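Local coordinates for protein serpin-ZX (Arabidopsis thaliana, PDB 3LE2) that inhibits proteases such as metacaspase-9 by forming a covalent complex after reactive-loop cleavage, and limits RD21A activity to restrain programmed cell death, at residues 41-46 / 167-172; 45-50 / 322-327. All blocks are in the same frame, centred on the assembly; numbering follows the deposited sequence.

Overall arrangement
Contacts 1 and 2 are consecutive pieces of one interface, their centres about 7 Å apart. Both start from helix 37-49, which comes early in the chain, contact 1 using its middle and contact 2 its C-terminal part; Ser-45 and Ile-46 belong to both. The partners come much later: strand 167-176 in contact 1, then the approach to strand 326-335 and its first residues in contact 2. These two strands are parallel neighbours, joined by probable hydrogen bonds such as Phe-169 N to Asn-326 O (3.0 Å). In serpins the cleaved reactive loop inserts between exactly these two strands of sheet A, still adjacent in this native state, so the helix backs a seam that must open during inhibition.

Contact 1: residues 41-46 / 167-172; sequences NVVLSI and LIFANA
Val-43 meets strand 167-172 with both of its methyls, one for each of two side chains that rise from the strand toward the helix. CG1 lies against the inner part of the Phe-169 ring, 3.7 Å from Phe-169 CG, and its off-centre CH-pi contact puts it 4.2 Å from the ring centroid, 29° off the normal. CG2 goes to Asn-171 instead, 3.9 Å from Asn-171 ND2 and 4.0 Å from Asn-171 CB. With CG1 anti to the backbone N (chi1 179°), CG2 is swung beside that N, and the branched valine thus divides its methyls between the two neighbours. One turn further on, Ile-46 touches the outer part of the same ring: its CG2 is 3.8 Å from Phe-169 CE1, the two side chains passing in opposite directions. A beta-branched residue is well suited here, since its CG2 branches off next to the backbone and meets the ring, while CG1 runs on elsewhere.

The axes of segments 41-46 and 167-172 approach to 9.8 Å and run roughly antiparallel, at 149°. This is the serpin layout in which helix 37-49, known as helix B, lies behind central sheet A, close to the shutter region, where strands 167-176 and 326-335 must separate to admit the reactive loop.

Further out, the buried amide of Asn-171 answers both neighbouring strands while its CB and ND2 lie against the valine methyl: ND2 donates to Asn-98 OD1 on strand 93-103, and OD1 has a weak hydrogen bond with His-329 ND1. Phe-169 is positioned by backbone bonds to Asn-326 and Phe-328, and Ala-100 touches its side chain. Within the helix, Asn-41 O accepts from Ser-45 N and, from the opposite face of its plane, from Ser-45 OG (2.8 Å).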
loop_
_atom_site.group_PDB
_atom_site.type_symbol
_atom_site.label_atom_id
_atom_site.label_comp_id
_atom_site.label_asym_id
_atom_site.label_seq_id
_atom_site.Cartn_x
_atom_site.Cartn_y
_atom_site.Cartn_z
ATOM N N ASN A 41 -7.343 2.732 -4.393
ATOM C CA ASN A 41 -8.399 3.740 -4.287
ATOM C C ASN A 41 -8.338 4.751 -5.421
ATOM O O ASN A 41 -9.368 5.307 -5.814
ATOM C CB ASN A 41 -8.373 4.430 -2.913
ATOM C CG ASN A 41 -8.850 3.506 -1.797
ATOM O OD1 ASN A 41 -9.356 2.413 -2.061
ATOM N ND2 ASN A 41 -8.701 3.940 -0.556
ATOM N N VAL A 42 -7.131 4.966 -5.951
ATOM C CA VAL A 42 -6.945 5.753 -7.177
ATOM C C VAL A 42 -7.640 5.100 -8.385
ATOM O O VAL A 42 -8.276 5.780 -9.185
ATOM C CB VAL A 42 -5.462 5.944 -7.510
ATOM C CG1 VAL A 42 -5.295 6.326 -8.980
ATOM C CG2 VAL A 42 -4.829 6.987 -6.597
ATOM N N VAL A 43 -7.523 3.782 -8.508
ATOM C CA VAL A 43 -8.241 3.064 -9.560
ATOM C C VAL A 43 -9.765 3.159 -9.393
ATOM O O VAL A 43 -10.491 3.449 -10.354
ATOM C CB VAL A 43 -7.833 1.578 -9.630
ATOM C CG1 VAL A 43 -8.626 0.876 -10.713
ATOM C CG2 VAL A 43 -6.350 1.453 -9.910
ATOM N N LEU A 44 -10.242 2.907 -8.173
ATOM C CA LEU A 44 -11.673 2.969 -7.879
ATOM C C LEU A 44 -12.246 4.369 -8.136
ATOM O O LEU A 44 -13.375 4.499 -8.609
ATOM C CB LEU A 44 -11.971 2.491 -6.456
ATOM C CG LEU A 44 -11.650 1.015 -6.199
ATOM C CD1 LEU A 44 -11.781 0.668 -4.722
ATOM C CD2 LEU A 44 -12.541 0.094 -7.041
ATOM N N SER A 45 -11.455 5.406 -7.856
ATOM C CA SER A 45 -11.837 6.784 -8.198
ATOM C C SER A 45 -11.973 6.981 -9.719
ATOM O O SER A 45 -12.907 7.627 -10.191
ATOM C CB SER A 45 -10.828 7.785 -7.637
ATOM O OG SER A 45 -10.732 7.691 -6.226
ATOM N N ILE A 46 -11.033 6.427 -10.479
ATOM C CA ILE A 46 -11.120 6.429 -11.934
ATOM C C ILE A 46 -12.385 5.719 -12.437
ATOM O O ILE A 46 -13.058 6.189 -13.344
ATOM C CB ILE A 46 -9.863 5.796 -12.550
ATOM C CG1 ILE A 46 -8.654 6.696 -12.276
ATOM C CG2 ILE A 46 -10.044 5.602 -14.040
ATOM C CD1 ILE A 46 -7.332 6.089 -12.661
ATOM N N LEU A 167 -12.099 -4.867 -20.163
ATOM C CA LEU A 167 -11.584 -3.670 -19.495
ATOM C C LEU A 167 -10.718 -4.006 -18.292
ATOM O O LEU A 167 -11.167 -4.661 -17.350
ATOM C CB LEU A 167 -12.734 -2.749 -19.063
ATOM C CG LEU A 167 -12.357 -1.494 -18.280
ATOM C CD1 LEU A 167 -11.537 -0.509 -19.102
ATOM C CD2 LEU A 167 -13.613 -0.833 -17.765
ATOM N N ILE A 168 -9.472 -3.550 -18.327
ATOM C CA ILE A 168 -8.545 -3.789 -17.228
ATOM C C ILE A 168 -7.860 -2.515 -16.742
ATOM O O ILE A 168 -7.721 -1.533 -17.482
ATOM C CB ILE A 168 -7.447 -4.803 -17.614
ATOM C CG1 ILE A 168 -6.532 -4.206 -18.692
ATOM C CG2 ILE A 168 -8.071 -6.125 -18.045
ATOM C CD1 ILE A 168 -5.310 -5.044 -19.010
ATOM N N PHE A 169 -7.432 -2.542 -15.488
ATOM C CA PHE A 169 -6.606 -1.485 -14.956
ATOM C C PHE A 169 -5.298 -2.106 -14.491
ATOM O O PHE A 169 -5.284 -3.197 -13.930
ATOM C CB PHE A 169 -7.330 -0.776 -13.823
ATOM C CG PHE A 169 -8.522 -0.003 -14.289
ATOM C CD1 PHE A 169 -8.389 1.312 -14.720
ATOM C CD2 PHE A 169 -9.772 -0.598 -14.336
ATOM C CE1 PHE A 169 -9.488 2.018 -15.167
ATOM C CE2 PHE A 169 -10.866 0.104 -14.781
ATOM C CZ PHE A 169 -10.727 1.411 -15.197
ATOM N N ALA A 170 -4.192 -1.435 -14.760
ATOM C CA ALA A 170 -2.920 -1.942 -14.299
ATOM C C ALA A 170 -2.288 -0.849 -13.483
ATOM O O ALA A 170 -2.151 0.281 -13.952
ATOM C CB ALA A 170 -2.022 -2.349 -15.469
ATOM N N ASN A 171 -1.924 -1.186 -12.253
ATOM C CA ASN A 171 -1.413 -0.198 -11.327
ATOM C C ASN A 171 -0.238 -0.751 -10.533
ATOM O O ASN A 171 -0.245 -1.908 -10.108
ATOM C CB ASN A 171 -2.535 0.284 -10.399
ATOM C CG ASN A 171 -2.074 1.367 -9.451
ATOM O OD1 ASN A 171 -1.203 1.135 -8.613
ATOM N ND2 ASN A 171 -2.650 2.563 -9.577
ATOM N N ALA A 172 0.784 0.073 -10.345
ATOM C CA ALA A 172 1.949 -0.355 -9.584
ATOM C C ALA A 172 2.500 0.811 -8.780
ATOM O O ALA A 172 2.425 1.959 -9.202
ATOM C CB ALA A 172 3.017 -0.923 -10.516
#

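Contact 2: residues 45-50 / 322-327; sequences SIIAAG and LCVSNI
Ile-47 makes the whole apolar contact from the helix side, reaching two aliphatic side chains of 322-327 through the end of its long branch. Its CD1 is 3.8 Å from Val-324 CG2 and 3.9 Å from Ile-327 CD1, and one step back along the branch Ile-47 CG1 stands 4.2 Å from Val-324 CG2. The two isoleucines point at one another tip to tip, whereas Val-324 comes in across the direction of Ile-47. In both isoleucines CG1 is anti to the carbonyl carbon and the chain runs on extended (chi2 169° in Ile-47, 168° in Ile-327), which carries each CD1 far from its own backbone. Even at their nearest, Ile-47 CA and Val-324 CA are 8.4 Å apart. Isoleucine, with an ethyl arm beyond its branch, suits a place where the backbones stay this distant; Val-324, shorter, meets the longer partner with the methyl that lies beside its own backbone N. Phe-169 borders this group, touching both Ile-47 and Val-324, and Ile-59 of helix 54-63 also packs on Ile-47.

No hydrogen bond links the two segments, and polar groups near the contact have partners elsewhere. Asp-289 receives Asn-326 ND2 and the backbone N of Ile-327 on its two carboxylate oxygens, fixing the start of strand 326-335. Ser-325 OG bonds to the backbone N atoms of Lys-166 and Leu-167, a small hydroxyl suited to tying the incoming loop to the neighbouring strand. On the helix, Gly-50 N donates to Ile-47 O (3.1 Å) just beyond the contacting isoleucine.

Away from the reactive bond, this buried aliphatic cluster joins the C-terminal end of helix 37-49 to the loop leading into strand 326-335 and to the strand's first residues, as is usual in the serpin fold, where helix B packs behind sheet A.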
loop_
_atom_site.group_PDB
_atom_site.type_symbol
_atom_site.label_atom_id
_atom_site.label_comp_id
_atom_site.label_asym_id
_atom_site.label_seq_id
_atom_site.Cartn_x
_atom_site.Cartn_y
_atom_site.Cartn_z
ATOM N N SER A 45 -11.455 5.406 -7.856
ATOM C CA SER A 45 -11.837 6.784 -8.198
ATOM C C SER A 45 -11.973 6.981 -9.719
ATOM O O SER A 45 -12.907 7.627 -10.191
ATOM C CB SER A 45 -10.828 7.785 -7.637
ATOM O OG SER A 45 -10.732 7.691 -6.226
ATOM N N ILE A 46 -11.033 6.427 -10.479
ATOM C CA ILE A 46 -11.120 6.429 -11.934
ATOM C C ILE A 46 -12.385 5.719 -12.437
ATOM O O ILE A 46 -13.058 6.189 -13.344
ATOM C CB ILE A 46 -9.863 5.796 -12.550
ATOM C CG1 ILE A 46 -8.654 6.696 -12.276
ATOM C CG2 ILE A 46 -10.044 5.602 -14.040
ATOM C CD1 ILE A 46 -7.332 6.089 -12.661
ATOM N N ILE A 47 -12.721 4.595 -11.819
ATOM C CA ILE A 47 -13.906 3.845 -12.211
ATOM C C ILE A 47 -15.192 4.582 -11.853
ATOM O O ILE A 47 -16.158 4.589 -12.618
ATOM C CB ILE A 47 -13.927 2.470 -11.539
ATOM C CG1 ILE A 47 -12.734 1.640 -12.009
ATOM C CG2 ILE A 47 -15.248 1.762 -11.815
ATOM C CD1 ILE A 47 -12.515 0.380 -11.204
ATOM N N ALA A 48 -15.213 5.190 -10.676
ATOM C CA ALA A 48 -16.382 5.939 -10.268
ATOM C C ALA A 48 -16.656 7.019 -11.305
ATOM O O ALA A 48 -17.806 7.262 -11.675
ATOM C CB ALA A 48 -16.176 6.553 -8.882
ATOM N N ALA A 49 -15.584 7.642 -11.787
ATOM C CA ALA A 49 -15.690 8.786 -12.683
ATOM C C ALA A 49 -16.297 8.410 -14.035
ATOM O O ALA A 49 -16.855 9.259 -14.729
ATOM C CB ALA A 49 -14.328 9.430 -12.871
ATOM N N GLY A 50 -16.182 7.141 -14.408
ATOM C CA GLY A 50 -16.727 6.666 -15.667
ATOM C C GLY A 50 -18.047 5.940 -15.483
ATOM O O GLY A 50 -18.512 5.244 -16.372
ATOM N N LEU A 322 -21.122 -3.160 -19.840
ATOM C CA LEU A 322 -19.672 -3.014 -19.758
ATOM C C LEU A 322 -19.265 -2.930 -18.307
ATOM O O LEU A 322 -19.795 -2.111 -17.554
ATOM C CB LEU A 322 -19.193 -1.744 -20.454
ATOM C CG LEU A 322 -17.737 -1.458 -20.080
ATOM C CD1 LEU A 322 -16.846 -2.559 -20.634
ATOM C CD2 LEU A 322 -17.277 -0.093 -20.559
ATOM N N CYS A 323 -18.322 -3.765 -17.909
ATOM C CA CYS A 323 -17.829 -3.704 -16.551
ATOM C C CYS A 323 -16.327 -3.925 -16.525
ATOM O O CYS A 323 -15.722 -4.232 -17.546
ATOM C CB CYS A 323 -18.544 -4.741 -15.693
ATOM S SG CYS A 323 -18.283 -6.435 -16.215
ATOM N N VAL A 324 -15.732 -3.766 -15.351
ATOM C CA VAL A 324 -14.304 -3.986 -15.187
ATOM C C VAL A 324 -14.003 -5.481 -15.139
ATOM O O VAL A 324 -14.615 -6.226 -14.366
ATOM C CB VAL A 324 -13.795 -3.330 -13.893
ATOM C CG1 VAL A 324 -12.294 -3.561 -13.725
ATOM C CG2 VAL A 324 -14.133 -1.841 -13.887
ATOM N N SER A 325 -13.066 -5.914 -15.976
ATOM C CA SER A 325 -12.650 -7.312 -16.018
ATOM C C SER A 325 -11.648 -7.613 -14.898
ATOM O O SER A 325 -11.752 -8.629 -14.201
ATOM C CB SER A 325 -12.019 -7.638 -17.381
ATOM O OG SER A 325 -12.854 -7.239 -18.461
ATOM N N ASN A 326 -10.671 -6.724 -14.735
ATOM C CA ASN A 326 -9.596 -6.951 -13.787
ATOM C C ASN A 326 -9.030 -5.645 -13.294
ATOM O O ASN A 326 -9.023 -4.628 -14.009
ATOM C CB ASN A 326 -8.424 -7.709 -14.426
ATOM C CG ASN A 326 -8.857 -8.857 -15.317
ATOM O OD1 ASN A 326 -9.276 -8.654 -16.459
ATOM N ND2 ASN A 326 -8.718 -10.074 -14.812
ATOM N N ILE A 327 -8.514 -5.692 -12.076
ATOM C CA ILE A 327 -7.710 -4.602 -11.556
ATOM C C ILE A 327 -6.400 -5.201 -11.076
ATOM O O ILE A 327 -6.311 -5.742 -9.969
ATOM C CB ILE A 327 -8.412 -3.838 -10.421
ATOM C CG1 ILE A 327 -9.737 -3.245 -10.921
ATOM C CG2 ILE A 327 -7.497 -2.745 -9.865
ATOM C CD1 ILE A 327 -10.630 -2.712 -9.791
#